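Local coordinates for protein hydrolase, haloacid dehalogenase-like family (Porphyromonas gingivalis, PDB 2I6X) that probably acts as a hydrolase of the haloacid dehalogenase-like superfamily, its precise substrate being unknown, at residues R56-E59 with E60-R63; L118-A121 with M122-R125; S129-L133 with D134-D138; L157-I160 with A161-M165. All coordinates share one frame; numbering follows the deposited sequence. Where two conformers were deposited one is given.

All four contacts are local, each closed within eight to ten consecutive residues, and they follow one another along the chain without nesting or crossing. Interaction 1 joins the end of the loop after helix 48-54 to the first turn of helix 59-70. Interaction 2 ends helix 115-121, and interaction 3 folds the last part of the loop leading from that helix to strand 139-142. These two touch, their centres about 10 Å apart: Ala121 O lies 3.0 Å from Leu133 N, a probable hydrogen bond between the helix end and the later turn. Interaction 4 closes helix 153-163, packed on the parallel sheet, with its centre about 27 Å from that of interaction 1.

Interaction 1: residues R56-E59 with E60-R63; sequences RKSE and EEFR
The guanidinium of Arg63 meets the carboxylate of Glu59 at its edge, the two planes only 12° apart. Its NE and NH2 take one oxygen each, side-on: NE lies 2.7 Å from Glu59 OE2 and NH2 lies 3.1 Å from Glu59 OE1, both through syn lone pairs and nearly straight. Such a two-pronged salt bridge fixes the rotation of both groups. Glu59 OE2 also has a weak bond from Tyr116. At the edge of the Phe62 ring lies Glu59 O; elsewhere the ring meets Phe49 edge-to-face, joining this helix to helix 48-54.

One residue before Glu59, Ser58 exchanges bonds with Glu61. Glu61 N donates to Ser58 OG at 3.2 Å, while Ser58 N donates to Glu61 OE1 at 3.0 Å, using the anti lone pair. With chi1 at -72°, Glu61 CG stands beside its own backbone N, and the extended chain beyond it runs back to Ser58. A water donates to both Arg56 O and Glu61 OE1. The reciprocal side-chain-to-backbone bonds define a capping box with Ser58 as N-cap, here opening helix 59-70.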
ATOM      1  N   ARG A  56      12.129   1.250   9.831  1.00 65.65           N
ATOM      2  CA  ARG A  56      13.201   0.978  10.793  1.00 65.63           C
ATOM      3  C   ARG A  56      14.602   1.151  10.171  1.00 65.14           C
ATOM      4  O   ARG A  56      15.489   1.746  10.784  1.00 65.47           O
ATOM      5  CB  ARG A  56      13.027  -0.402  11.427  1.00 65.83           C
ATOM      6  CG  ARG A  56      13.952  -0.634  12.588  1.00 68.56           C
ATOM      7  CD  ARG A  56      13.643  -1.925  13.309  1.00 72.63           C
ATOM      8  NE  ARG A  56      14.638  -2.175  14.349  1.00 75.55           N
ATOM      9  CZ  ARG A  56      15.798  -2.796  14.145  1.00 76.61           C
ATOM     10  NH1 ARG A  56      16.644  -2.970  15.162  1.00 76.46           N
ATOM     11  NH2 ARG A  56      16.108  -3.252  12.930  1.00 76.38           N
ATOM     12  N   LYS A  57      14.794   0.643   8.956  1.00 64.44           N
ATOM     13  CA  LYS A  57      15.926   1.043   8.134  1.00 63.47           C
ATOM     14  C   LYS A  57      15.479   2.000   7.038  1.00 63.30           C
ATOM     15  O   LYS A  57      14.458   1.790   6.369  1.00 63.54           O
ATOM     16  CB  LYS A  57      16.628  -0.171   7.526  1.00 63.27           C
ATOM     17  CG  LYS A  57      17.449  -0.965   8.532  1.00 62.01           C
ATOM     18  CD  LYS A  57      17.960  -2.263   7.937  1.00 61.91           C
ATOM     19  CE  LYS A  57      18.753  -3.060   8.958  1.00 62.91           C
ATOM     20  NZ  LYS A  57      17.971  -3.366  10.219  1.00 62.19           N
ATOM     21  N   SER A  58      16.243   3.068   6.865  1.00 63.25           N
ATOM     22  CA  SER A  58      16.102   3.936   5.706  1.00 63.21           C
ATOM     23  C   SER A  58      16.417   3.145   4.430  1.00 63.02           C
ATOM     24  O   SER A  58      16.958   2.026   4.484  1.00 62.15           O
ATOM     25  CB  SER A  58      17.044   5.138   5.830  1.00 63.21           C
ATOM     26  OG  SER A  58      18.401   4.721   5.786  1.00 63.41           O
ATOM     27  N   GLU A  59      16.086   3.738   3.286  1.00 63.19           N
ATOM     28  CA  GLU A  59      16.381   3.141   1.988  1.00 63.53           C
ATOM     29  C   GLU A  59      17.883   2.827   1.889  1.00 64.13           C
ATOM     30  O   GLU A  59      18.272   1.691   1.598  1.00 64.22           O
ATOM     31  CB  GLU A  59      15.886   4.079   0.890  1.00 63.77           C
ATOM     32  CG  GLU A  59      15.989   3.547  -0.513  1.00 63.96           C
ATOM     33  CD  GLU A  59      17.415   3.564  -1.025  1.00 64.09           C
ATOM     34  OE1 GLU A  59      18.124   4.567  -0.762  1.00 65.28           O
ATOM     35  OE2 GLU A  59      17.825   2.575  -1.675  1.00 64.23           O
ATOM     36  N   GLU A  60      18.717   3.821   2.187  1.00 64.75           N
ATOM     37  CA  GLU A  60      20.182   3.674   2.184  1.00 65.60           C
ATOM     38  C   GLU A  60      20.665   2.542   3.073  1.00 65.34           C
ATOM     39  O   GLU A  60      21.551   1.770   2.679  1.00 65.34           O
ATOM     40  CB  GLU A  60      20.857   4.994   2.598  1.00 65.98           C
ATOM     41  CG  GLU A  60      22.340   4.891   3.017  1.00 69.72           C
ATOM     42  CD  GLU A  60      23.339   5.434   1.990  1.00 72.76           C
ATOM     43  OE1 GLU A  60      24.467   5.780   2.412  1.00 73.53           O
ATOM     44  OE2 GLU A  60      23.011   5.513   0.781  1.00 75.07           O
ATOM     45  N   GLU A  61      20.094   2.462   4.276  1.00 64.96           N
ATOM     46  CA  GLU A  61      20.443   1.428   5.242  1.00 64.79           C
ATOM     47  C   GLU A  61      20.056   0.011   4.790  1.00 64.51           C
ATOM     48  O   GLU A  61      20.848  -0.924   4.942  1.00 64.86           O
ATOM     49  CB  GLU A  61      19.835   1.741   6.615  1.00 64.59           C
ATOM     50  CG  GLU A  61      20.505   2.900   7.345  1.00 64.53           C
ATOM     51  CD  GLU A  61      19.829   3.210   8.668  1.00 65.85           C
ATOM     52  OE1 GLU A  61      18.577   3.273   8.706  1.00 67.05           O
ATOM     53  OE2 GLU A  61      20.547   3.386   9.678  1.00 65.50           O
ATOM     54  N   PHE A  62      18.860  -0.132   4.220  1.00 63.88           N
ATOM     55  CA  PHE A  62      18.366  -1.412   3.708  1.00 63.44           C
ATOM     56  C   PHE A  62      19.220  -1.950   2.553  1.00 64.49           C
ATOM     57  O   PHE A  62      19.502  -3.152   2.472  1.00 65.08           O
ATOM     58  CB  PHE A  62      16.899  -1.259   3.290  1.00 62.41           C
ATOM     59  CG  PHE A  62      16.411  -2.304   2.316  1.00 60.92           C
ATOM     60  CD1 PHE A  62      15.881  -3.520   2.779  1.00 57.43           C
ATOM     61  CD2 PHE A  62      16.427  -2.046   0.926  1.00 58.79           C
ATOM     62  CE1 PHE A  62      15.388  -4.491   1.873  1.00 58.46           C
ATOM     63  CE2 PHE A  62      15.948  -3.011  -0.010  1.00 58.11           C
ATOM     64  CZ  PHE A  62      15.409  -4.233   0.463  1.00 59.26           C
ATOM     65  N   ARG A  63      19.641  -1.056   1.671  1.00 64.49           N
ATOM     66  CA  ARG A  63      20.404  -1.456   0.517  1.00 65.55           C
ATOM     67  C   ARG A  63      21.833  -1.844   0.900  1.00 65.45           C
ATOM     68  O   ARG A  63      22.388  -2.813   0.372  1.00 65.39           O
ATOM     69  CB  ARG A  63      20.380  -0.336  -0.520  1.00 65.79           C
ATOM     70  CG  ARG A  63      20.889  -0.738  -1.879  1.00 68.00           C
ATOM     71  CD  ARG A  63      20.511   0.282  -2.939  1.00 69.34           C
ATOM     72  NE  ARG A  63      20.277   1.622  -2.397  1.00 70.13           N
ATOM     73  CZ  ARG A  63      21.226   2.526  -2.192  1.00 69.89           C
ATOM     74  NH1 ARG A  63      22.485   2.220  -2.468  1.00 69.49           N
ATOM     75  NH2 ARG A  63      20.920   3.720  -1.682  1.00 68.89           N
TER
HETATM   76  O   HOH W   1      18.217   1.640  11.358  1.00 66.16           O

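Interaction 2: residues L118-A121 with M122-R125; sequences LDLA and MSPR
Ser123 turns its hydroxyl back onto the last turn of the helix, where OG donates to Leu120 O at 2.8 Å. A chi1 of 78° sets OG between the serine's own backbone N and carbonyl carbon, within reach of Leu120 on one hand and of the chain ahead on the other. The same oxygen accepts from Arg125 N at 3.2 Å, so OG is both donor and acceptor. Leu120 O is itself gripped twice, since Ser123 N also donates to it at 3.1 Å. The two donors approach differently: the hydroxyl is tilted 19° from the carbonyl plane, whereas the amide sits well above it.

In the conformer given, the selenomethionine Met122 lies against the Leu118 carbonyl. Its chi1 of -58° keeps CG beside the backbone N and 3.3 Å from Leu118 O, the oxygen that accepts from Met122 N at 3.0 Å. Bends at chi2 and chi3 then place SE and CE, which lead away, apparently towards Asp134 in the loop before strand 139-142.

Leu120 brings its CD1 branch towards the serine turn, 4.0 Å from Ser123 OG and 4.1 Å from Arg125 O. This is loose contact of a methyl with polar atoms, and the leucine also packs on Leu84. Ala121 rests against Leu133, joining the helix to the later loop. The hydroxyl accepting from the amide two residues ahead makes an ST turn, placed directly after the C-terminal end of helix 115-121.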
ATOM      1  N   LEU A 118       6.835   4.853  -3.131  1.00 64.90           N
ATOM      2  CA  LEU A 118       6.466   6.214  -2.801  1.00 65.55           C
ATOM      3  C   LEU A 118       7.138   7.249  -3.699  1.00 65.90           C
ATOM      4  O   LEU A 118       6.481   8.218  -4.090  1.00 67.04           O
ATOM      5  CB  LEU A 118       6.751   6.502  -1.333  1.00 65.51           C
ATOM      6  CG  LEU A 118       5.696   6.015  -0.348  1.00 67.14           C
ATOM      7  CD1 LEU A 118       6.076   6.498   1.059  1.00 68.70           C
ATOM      8  CD2 LEU A 118       4.292   6.501  -0.764  1.00 67.91           C
ATOM      9  N   ASP A 119       8.418   7.054  -4.028  1.00 65.36           N
ATOM     10  CA  ASP A 119       9.067   7.890  -5.017  1.00 65.43           C
ATOM     11  C   ASP A 119       8.290   7.846  -6.355  1.00 64.90           C
ATOM     12  O   ASP A 119       8.076   8.890  -6.989  1.00 64.87           O
ATOM     13  CB  ASP A 119      10.554   7.515  -5.194  1.00 65.88           C
ATOM     14  CG  ASP A 119      11.450   7.938  -3.980  1.00 69.77           C
ATOM     15  OD1 ASP A 119      10.966   8.605  -3.025  1.00 72.62           O
ATOM     16  OD2 ASP A 119      12.664   7.584  -3.961  1.00 72.16           O
ATOM     17  N   LEU A 120       7.853   6.662  -6.777  1.00 64.21           N
ATOM     18  CA  LEU A 120       7.085   6.544  -8.020  1.00 64.20           C
ATOM     19  C   LEU A 120       5.729   7.243  -7.906  1.00 64.53           C
ATOM     20  O   LEU A 120       5.332   8.023  -8.780  1.00 64.21           O
ATOM     21  CB  LEU A 120       6.884   5.077  -8.451  1.00 63.93           C
ATOM     22  CG  LEU A 120       5.850   4.937  -9.600  1.00 63.77           C
ATOM     23  CD1 LEU A 120       6.243   5.696 -10.864  1.00 57.59           C
ATOM     24  CD2 LEU A 120       5.487   3.492  -9.913  1.00 63.87           C
ATOM     25  N   ALA A 121       5.036   6.947  -6.817  1.00 64.96           N
ATOM     26  CA  ALA A 121       3.699   7.467  -6.549  1.00 66.06           C
ATOM     27  C   ALA A 121       3.622   8.986  -6.425  1.00 66.64           C
ATOM     28  O   ALA A 121       2.581   9.564  -6.692  1.00 66.55           O
ATOM     29  CB  ALA A 121       3.109   6.795  -5.303  1.00 64.95           C
HETATM   30  N   MSE A 122       4.716   9.619  -6.025  0.50 67.19           N
HETATM   31  CA  MSE A 122       4.717  11.064  -5.853  0.50 68.16           C
HETATM   32  C   MSE A 122       5.374  11.785  -7.029  0.50 67.92           C
HETATM   33  O   MSE A 122       5.686  12.972  -6.935  0.50 68.48           O
HETATM   34  CB  MSE A 122       5.359  11.443  -4.510  0.50 68.77           C
HETATM   35  CG  MSE A 122       4.658  10.820  -3.294  0.50 72.02           C
HETATM   36 SE   MSE A 122       2.793  11.422  -3.090  0.50 81.43          SE
HETATM   37  CE  MSE A 122       3.201  13.222  -2.412  0.50 78.71           C
ATOM     38  N   SER A 123       5.573  11.063  -8.135  1.00 67.69           N
ATOM     39  CA  SER A 123       6.077  11.648  -9.363  1.00 66.83           C
ATOM     40  C   SER A 123       4.942  11.898 -10.370  1.00 66.80           C
ATOM     41  O   SER A 123       3.821  11.425 -10.174  1.00 66.51           O
ATOM     42  CB  SER A 123       7.185  10.777  -9.970  1.00 66.48           C
ATOM     43  OG  SER A 123       6.655   9.652 -10.630  1.00 64.60           O
ATOM     44  N   PRO A 124       5.211  12.694 -11.420  1.00 66.40           N
ATOM     45  CA  PRO A 124       4.215  12.830 -12.492  1.00 66.55           C
ATOM     46  C   PRO A 124       4.168  11.643 -13.487  1.00 66.41           C
ATOM     47  O   PRO A 124       3.529  11.733 -14.540  1.00 66.34           O
ATOM     48  CB  PRO A 124       4.624  14.132 -13.189  1.00 66.56           C
ATOM     49  CG  PRO A 124       6.113  14.242 -12.964  1.00 66.77           C
ATOM     50  CD  PRO A 124       6.391  13.559 -11.630  1.00 66.36           C
ATOM     51  N   ARG A 125       4.800  10.532 -13.128  1.00 66.33           N
ATOM     52  CA  ARG A 125       4.828   9.334 -13.970  1.00 66.05           C
ATOM     53  C   ARG A 125       3.972   8.216 -13.380  1.00 65.40           C
ATOM     54  O   ARG A 125       3.944   7.097 -13.906  1.00 65.73           O
ATOM     55  CB  ARG A 125       6.268   8.846 -14.108  1.00 65.92           C
ATOM     56  CG  ARG A 125       7.188   9.933 -14.588  1.00 67.70           C
ATOM     57  CD  ARG A 125       6.571  10.673 -15.797  1.00 67.93           C
ATOM     58  NE  ARG A 125       7.559  11.545 -16.415  1.00 68.52           N
ATOM     59  CZ  ARG A 125       7.371  12.222 -17.543  1.00 68.77           C
ATOM     60  NH1 ARG A 125       8.353  12.978 -18.008  1.00 65.41           N
ATOM     61  NH2 ARG A 125       6.212  12.144 -18.199  1.00 68.71           N
TER

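Interaction 3: residues S129-L133 with D134-D138; sequences SGRTL and DSFFD
Arg131 grips the hydroxyl of Ser135 with two nitrogens at once, NE at 3.0 Å and NH1 at 3.2 Å from Ser135 OG, both with the oxygen close to the guanidinium plane. Ser135 OG donates to Thr132 O at 2.7 Å, a short bond lying in the carbonyl plane. Thr132 O also takes Ser135 N at 3.1 Å, from well above that plane. A weak bond from NH1 reaches Ser135 O, which accepts from Arg102 as well, while NH2 is held by a salt bridge to Asp99 of helix 92-101.

Held in this way, the guanidinium lies flat over one face of the Phe136 ring. Arg131 CZ stands 3.6 Å from Phe136 CE1 and 22° off the ring normal, with the planes 13° apart, a stacked cation-pi contact. The bend at chi3 (52°) turns the end of the arginine back over the ring. At the ring's edge lies Leu133 O, which accepts from Phe136 N at 3.2 Å.

Farther out, Leu133 CD1 touches Phe137 CE2 at 3.9 Å, and both residues pack on Leu109 of strand 106-111. The guanidinium of Arg131 is thus met by a carboxylate, a hydroxyl and a pi face, which probably holds it in one orientation; that in turn leaves the Ser135 hydroxyl donating to Thr132 O.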
ATOM      1  N   SER A 129      -2.577  10.733 -16.070  1.00 65.21           N
ATOM      2  CA  SER A 129      -3.062  12.075 -15.830  1.00 65.92           C
ATOM      3  C   SER A 129      -1.986  12.993 -15.264  1.00 65.82           C
ATOM      4  O   SER A 129      -2.149  14.203 -15.290  1.00 65.64           O
ATOM      5  CB  SER A 129      -4.279  12.033 -14.904  1.00 66.04           C
ATOM      6  OG  SER A 129      -3.946  11.511 -13.624  1.00 67.55           O
ATOM      7  N   GLY A 130      -0.895  12.413 -14.757  1.00 66.02           N
ATOM      8  CA  GLY A 130       0.151  13.171 -14.065  1.00 66.17           C
ATOM      9  C   GLY A 130      -0.240  13.540 -12.638  1.00 66.70           C
ATOM     10  O   GLY A 130       0.354  14.429 -12.017  1.00 67.10           O
ATOM     11  N   ARG A 131      -1.246  12.863 -12.105  1.00 66.59           N
ATOM     12  CA  ARG A 131      -1.701  13.173 -10.769  1.00 66.52           C
ATOM     13  C   ARG A 131      -0.947  12.352  -9.745  1.00 67.15           C
ATOM     14  O   ARG A 131      -0.666  11.167  -9.968  1.00 67.84           O
ATOM     15  CB  ARG A 131      -3.216  13.021 -10.671  1.00 66.30           C
ATOM     16  CG  ARG A 131      -3.911  14.288 -11.184  1.00 64.84           C
ATOM     17  CD  ARG A 131      -5.358  14.371 -10.838  1.00 63.41           C
ATOM     18  NE  ARG A 131      -5.603  14.176  -9.411  1.00 64.40           N
ATOM     19  CZ  ARG A 131      -6.798  13.904  -8.906  1.00 63.75           C
ATOM     20  NH1 ARG A 131      -6.934  13.712  -7.617  1.00 64.43           N
ATOM     21  NH2 ARG A 131      -7.870  13.827  -9.698  1.00 66.15           N
ATOM     22  N   THR A 132      -0.575  12.997  -8.643  1.00 67.14           N
ATOM     23  CA  THR A 132       0.193  12.324  -7.615  1.00 67.39           C
ATOM     24  C   THR A 132      -0.772  11.540  -6.752  1.00 67.09           C
ATOM     25  O   THR A 132      -1.967  11.852  -6.694  1.00 67.12           O
ATOM     26  CB  THR A 132       0.993  13.310  -6.729  1.00 67.84           C
ATOM     27  OG1 THR A 132       0.107  14.302  -6.190  1.00 70.43           O
ATOM     28  CG2 THR A 132       2.081  14.004  -7.531  1.00 66.89           C
ATOM     29  N   LEU A 133      -0.244  10.514  -6.093  1.00 66.44           N
ATOM     30  CA  LEU A 133      -1.011   9.676  -5.209  1.00 65.81           C
ATOM     31  C   LEU A 133      -1.655  10.497  -4.096  1.00 66.13           C
ATOM     32  O   LEU A 133      -2.828  10.282  -3.746  1.00 66.12           O
ATOM     33  CB  LEU A 133      -0.093   8.614  -4.624  1.00 65.58           C
ATOM     34  CG  LEU A 133      -0.713   7.648  -3.622  1.00 65.69           C
ATOM     35  CD1 LEU A 133      -1.553   6.638  -4.368  1.00 64.94           C
ATOM     36  CD2 LEU A 133       0.351   6.980  -2.775  1.00 63.46           C
ATOM     37  N   ASP A 134      -0.894  11.447  -3.563  1.00 66.02           N
ATOM     38  CA  ASP A 134      -1.346  12.267  -2.456  0.50 66.60           C
ATOM     39  C   ASP A 134      -2.590  13.088  -2.849  1.00 66.60           C
ATOM     40  O   ASP A 134      -3.447  13.389  -2.017  1.00 67.31           O
ATOM     41  CB  ASP A 134      -0.191  13.154  -1.978  0.50 66.73           C
ATOM     42  CG  ASP A 134      -0.136  13.281  -0.476  0.50 67.52           C
ATOM     43  OD1 ASP A 134       0.803  12.738   0.158  0.50 68.36           O
ATOM     44  OD2 ASP A 134      -1.044  13.931   0.080  0.50 69.52           O
ATOM     45  N   SER A 135      -2.702  13.423  -4.124  1.00 66.24           N
ATOM     46  CA  SER A 135      -3.824  14.234  -4.595  1.00 66.20           C
ATOM     47  C   SER A 135      -5.220  13.564  -4.595  1.00 66.08           C
ATOM     48  O   SER A 135      -6.208  14.234  -4.840  1.00 66.24           O
ATOM     49  CB  SER A 135      -3.528  14.787  -5.994  1.00 65.93           C
ATOM     50  OG  SER A 135      -3.829  13.820  -6.989  1.00 65.88           O
ATOM     51  N   PHE A 136      -5.313  12.258  -4.353  1.00 65.96           N
ATOM     52  CA  PHE A 136      -6.633  11.588  -4.318  1.00 64.75           C
ATOM     53  C   PHE A 136      -7.173  11.451  -2.895  1.00 64.75           C
ATOM     54  O   PHE A 136      -8.342  11.127  -2.701  1.00 66.09           O
ATOM     55  CB  PHE A 136      -6.581  10.205  -4.967  1.00 63.43           C
ATOM     56  CG  PHE A 136      -6.311  10.233  -6.443  1.00 62.36           C
ATOM     57  CD1 PHE A 136      -7.355  10.293  -7.356  1.00 60.24           C
ATOM     58  CD2 PHE A 136      -5.005  10.188  -6.924  1.00 60.42           C
ATOM     59  CE1 PHE A 136      -7.090  10.325  -8.750  1.00 61.35           C
ATOM     60  CE2 PHE A 136      -4.739  10.217  -8.286  1.00 60.66           C
ATOM     61  CZ  PHE A 136      -5.780  10.277  -9.206  1.00 58.85           C
ATOM     62  N   PHE A 137      -6.335  11.688  -1.897  1.00 63.43           N
ATOM     63  CA  PHE A 137      -6.748  11.416  -0.529  1.00 62.58           C
ATOM     64  C   PHE A 137      -6.687  12.661   0.316  1.00 63.15           C
ATOM     65  O   PHE A 137      -5.937  13.601   0.012  1.00 62.48           O
ATOM     66  CB  PHE A 137      -5.893  10.285   0.052  1.00 61.16           C
ATOM     67  CG  PHE A 137      -5.864   9.071  -0.837  1.00 59.85           C
ATOM     68  CD1 PHE A 137      -6.923   8.169  -0.839  1.00 58.53           C
ATOM     69  CD2 PHE A 137      -4.827   8.869  -1.728  1.00 58.08           C
ATOM     70  CE1 PHE A 137      -6.930   7.066  -1.679  1.00 56.36           C
ATOM     71  CE2 PHE A 137      -4.827   7.753  -2.568  1.00 57.16           C
ATOM     72  CZ  PHE A 137      -5.885   6.864  -2.540  1.00 57.15           C
ATOM     73  N   ASP A 138      -7.502  12.683   1.361  1.00 63.76           N
ATOM     74  CA  ASP A 138      -7.374  13.736   2.338  1.00 64.86           C
ATOM     75  C   ASP A 138      -6.035  13.570   3.031  1.00 64.90           C
ATOM     76  O   ASP A 138      -5.327  14.552   3.266  1.00 65.60           O
ATOM     77  CB  ASP A 138      -8.570  13.759   3.284  1.00 65.25           C
ATOM     78  CG  ASP A 138      -9.842  14.187   2.563  1.00 67.44           C
ATOM     79  OD1 ASP A 138      -9.954  15.375   2.185  1.00 69.42           O
ATOM     80  OD2 ASP A 138     -10.712  13.331   2.320  1.00 69.71           O
TER

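Interaction 4: residues L157-I160 with A161-M165; sequences LEMI and ADSGM
Met159 crosses Met165 at a slant, and the ends of these two selenomethionines overlap. Met159 CG lies 3.8 Å from Met165 CE, and Met159 CE lies 3.8 Å from Met165 SE, so each terminal methyl rests against the other side chain. Met159 reaches this place by leaving the helix fully extended, chi1 and chi2 both near 173°, and bending only at chi3. Met165 starts differently: its chi1 of 67° sets CG between its backbone N and carbonyl carbon, and the side chain then runs extended through chi2 and bends at chi3, which sets SE and CE against Met159. Both are buried and pack on Val9 of strand 7-10 and on Phe188, so the pair fills space between the helix and the parallel sheet.

Ile160 lies next to this pair, with CG1 4.2 Å from Met165 CG and CG2 3.6 Å from Met165 O. Pro167 and Phe188 also touch it.

The polar side of the turn is carried by Ser163. Its OG donates to Met159 O at 2.8 Å, from above the carbonyl plane, and Ser163 N donates to the same oxygen at 2.9 Å. That hydroxyl also accepts from Met165 N at 3.1 Å, which holds the chain where it leaves the helix. Gly164, with phi of 74°, still gives its N to Ile160 O at 2.8 Å. Asp162 is bound to Lys139 and Tyr141 of the neighbouring strand. An ST turn at Ser163, with a glycine of positive phi next in the chain, thus ends helix 153-163 where it packs on the central parallel sheet of the Rossmann-like HAD core.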
ATOM      1  N   LEU A 157      -4.458   3.090  14.899  1.00 61.88           N
ATOM      2  CA  LEU A 157      -4.756   4.049  15.943  1.00 63.03           C
ATOM      3  C   LEU A 157      -4.168   5.451  15.662  1.00 62.94           C
ATOM      4  O   LEU A 157      -4.823   6.462  15.929  1.00 62.18           O
ATOM      5  CB  LEU A 157      -4.350   3.509  17.330  1.00 63.53           C
ATOM      6  CG  LEU A 157      -5.014   2.191  17.800  1.00 64.85           C
ATOM      7  CD1 LEU A 157      -4.536   1.837  19.186  1.00 67.38           C
ATOM      8  CD2 LEU A 157      -6.500   2.287  17.853  1.00 66.95           C
ATOM      9  N   GLU A 158      -2.950   5.501  15.118  1.00 63.03           N
ATOM     10  CA  GLU A 158      -2.362   6.760  14.693  1.00 64.04           C
ATOM     11  C   GLU A 158      -3.273   7.440  13.651  1.00 64.08           C
ATOM     12  O   GLU A 158      -3.607   8.624  13.798  1.00 63.65           O
ATOM     13  CB  GLU A 158      -0.940   6.556  14.161  1.00 63.42           C
ATOM     14  CG  GLU A 158      -0.193   7.881  13.952  1.00 66.13           C
ATOM     15  CD  GLU A 158       1.274   7.726  13.530  1.00 66.83           C
ATOM     16  OE1 GLU A 158       1.899   6.736  13.949  1.00 72.84           O
ATOM     17  OE2 GLU A 158       1.820   8.601  12.807  1.00 69.07           O
HETATM   18  N   MSE A 159      -3.698   6.665  12.645  1.00 64.09           N
HETATM   19  CA  MSE A 159      -4.638   7.098  11.611  1.00 66.50           C
HETATM   20  C   MSE A 159      -5.947   7.688  12.161  1.00 63.87           C
HETATM   21  O   MSE A 159      -6.340   8.797  11.790  1.00 64.04           O
HETATM   22  CB  MSE A 159      -4.952   5.947  10.643  1.00 65.50           C
HETATM   23  CG  MSE A 159      -6.058   6.308   9.660  1.00 68.09           C
HETATM   24 SE   MSE A 159      -6.349   4.987   8.249  1.00 76.50          SE
HETATM   25  CE  MSE A 159      -7.241   3.618   9.360  1.00 71.25           C
ATOM     26  N   ILE A 160      -6.613   6.935  13.030  1.00 62.55           N
ATOM     27  CA  ILE A 160      -7.801   7.409  13.775  1.00 60.53           C
ATOM     28  C   ILE A 160      -7.571   8.724  14.503  1.00 60.51           C
ATOM     29  O   ILE A 160      -8.339   9.674  14.311  1.00 60.70           O
ATOM     30  CB  ILE A 160      -8.311   6.298  14.729  1.00 61.43           C
ATOM     31  CG1 ILE A 160      -8.757   5.052  13.920  1.00 58.28           C
ATOM     32  CG2 ILE A 160      -9.411   6.789  15.680  1.00 59.76           C
ATOM     33  CD1 ILE A 160      -8.929   3.791  14.814  1.00 59.35           C
ATOM     34  N   ALA A 161      -6.533   8.790  15.347  1.00 59.70           N
ATOM     35  CA  ALA A 161      -6.184  10.024  16.052  1.00 58.55           C
ATOM     36  C   ALA A 161      -5.931  11.200  15.087  1.00 58.53           C
ATOM     37  O   ALA A 161      -6.446  12.302  15.292  1.00 57.67           O
ATOM     38  CB  ALA A 161      -4.980   9.804  16.948  1.00 58.00           C
ATOM     39  N   ASP A 162      -5.160  10.953  14.023  1.00 58.70           N
ATOM     40  CA  ASP A 162      -4.765  12.032  13.125  1.00 59.52           C
ATOM     41  C   ASP A 162      -5.917  12.538  12.249  1.00 59.74           C
ATOM     42  O   ASP A 162      -6.040  13.745  12.028  1.00 59.40           O
ATOM     43  CB  ASP A 162      -3.565  11.626  12.257  1.00 59.98           C
ATOM     44  CG  ASP A 162      -3.118  12.752  11.299  1.00 62.04           C
ATOM     45  OD1 ASP A 162      -2.515  13.740  11.767  1.00 63.60           O
ATOM     46  OD2 ASP A 162      -3.381  12.660  10.080  1.00 62.59           O
ATOM     47  N   SER A 163      -6.758  11.621  11.774  1.00 59.85           N
ATOM     48  CA  SER A 163      -7.859  11.962  10.863  1.00 61.15           C
ATOM     49  C   SER A 163      -9.157  12.315  11.569  1.00 61.58           C
ATOM     50  O   SER A 163      -9.995  13.022  11.004  1.00 62.30           O
ATOM     51  CB  SER A 163      -8.150  10.786   9.918  1.00 60.71           C
ATOM     52  OG  SER A 163      -8.715   9.722  10.680  1.00 62.30           O
ATOM     53  N   GLY A 164      -9.341  11.779  12.771  1.00 62.31           N
ATOM     54  CA  GLY A 164     -10.608  11.885  13.494  1.00 63.39           C
ATOM     55  C   GLY A 164     -11.740  11.016  12.961  1.00 64.05           C
ATOM     56  O   GLY A 164     -12.901  11.257  13.261  1.00 63.97           O
HETATM   57  N   MSE A 165     -11.410  10.006  12.170  1.00 65.30           N
HETATM   58  CA  MSE A 165     -12.411   9.075  11.663  1.00 68.06           C
HETATM   59  C   MSE A 165     -12.942   8.156  12.762  1.00 65.33           C
HETATM   60  O   MSE A 165     -12.175   7.597  13.561  1.00 64.67           O
HETATM   61  CB  MSE A 165     -11.840   8.251  10.507  1.00 67.33           C
HETATM   62  CG  MSE A 165     -10.735   7.283  10.915  1.00 69.72           C
HETATM   63 SE   MSE A 165     -10.015   6.281   9.399  1.00 79.95          SE
HETATM   64  CE  MSE A 165      -9.293   7.697   8.273  1.00 69.27           C
TER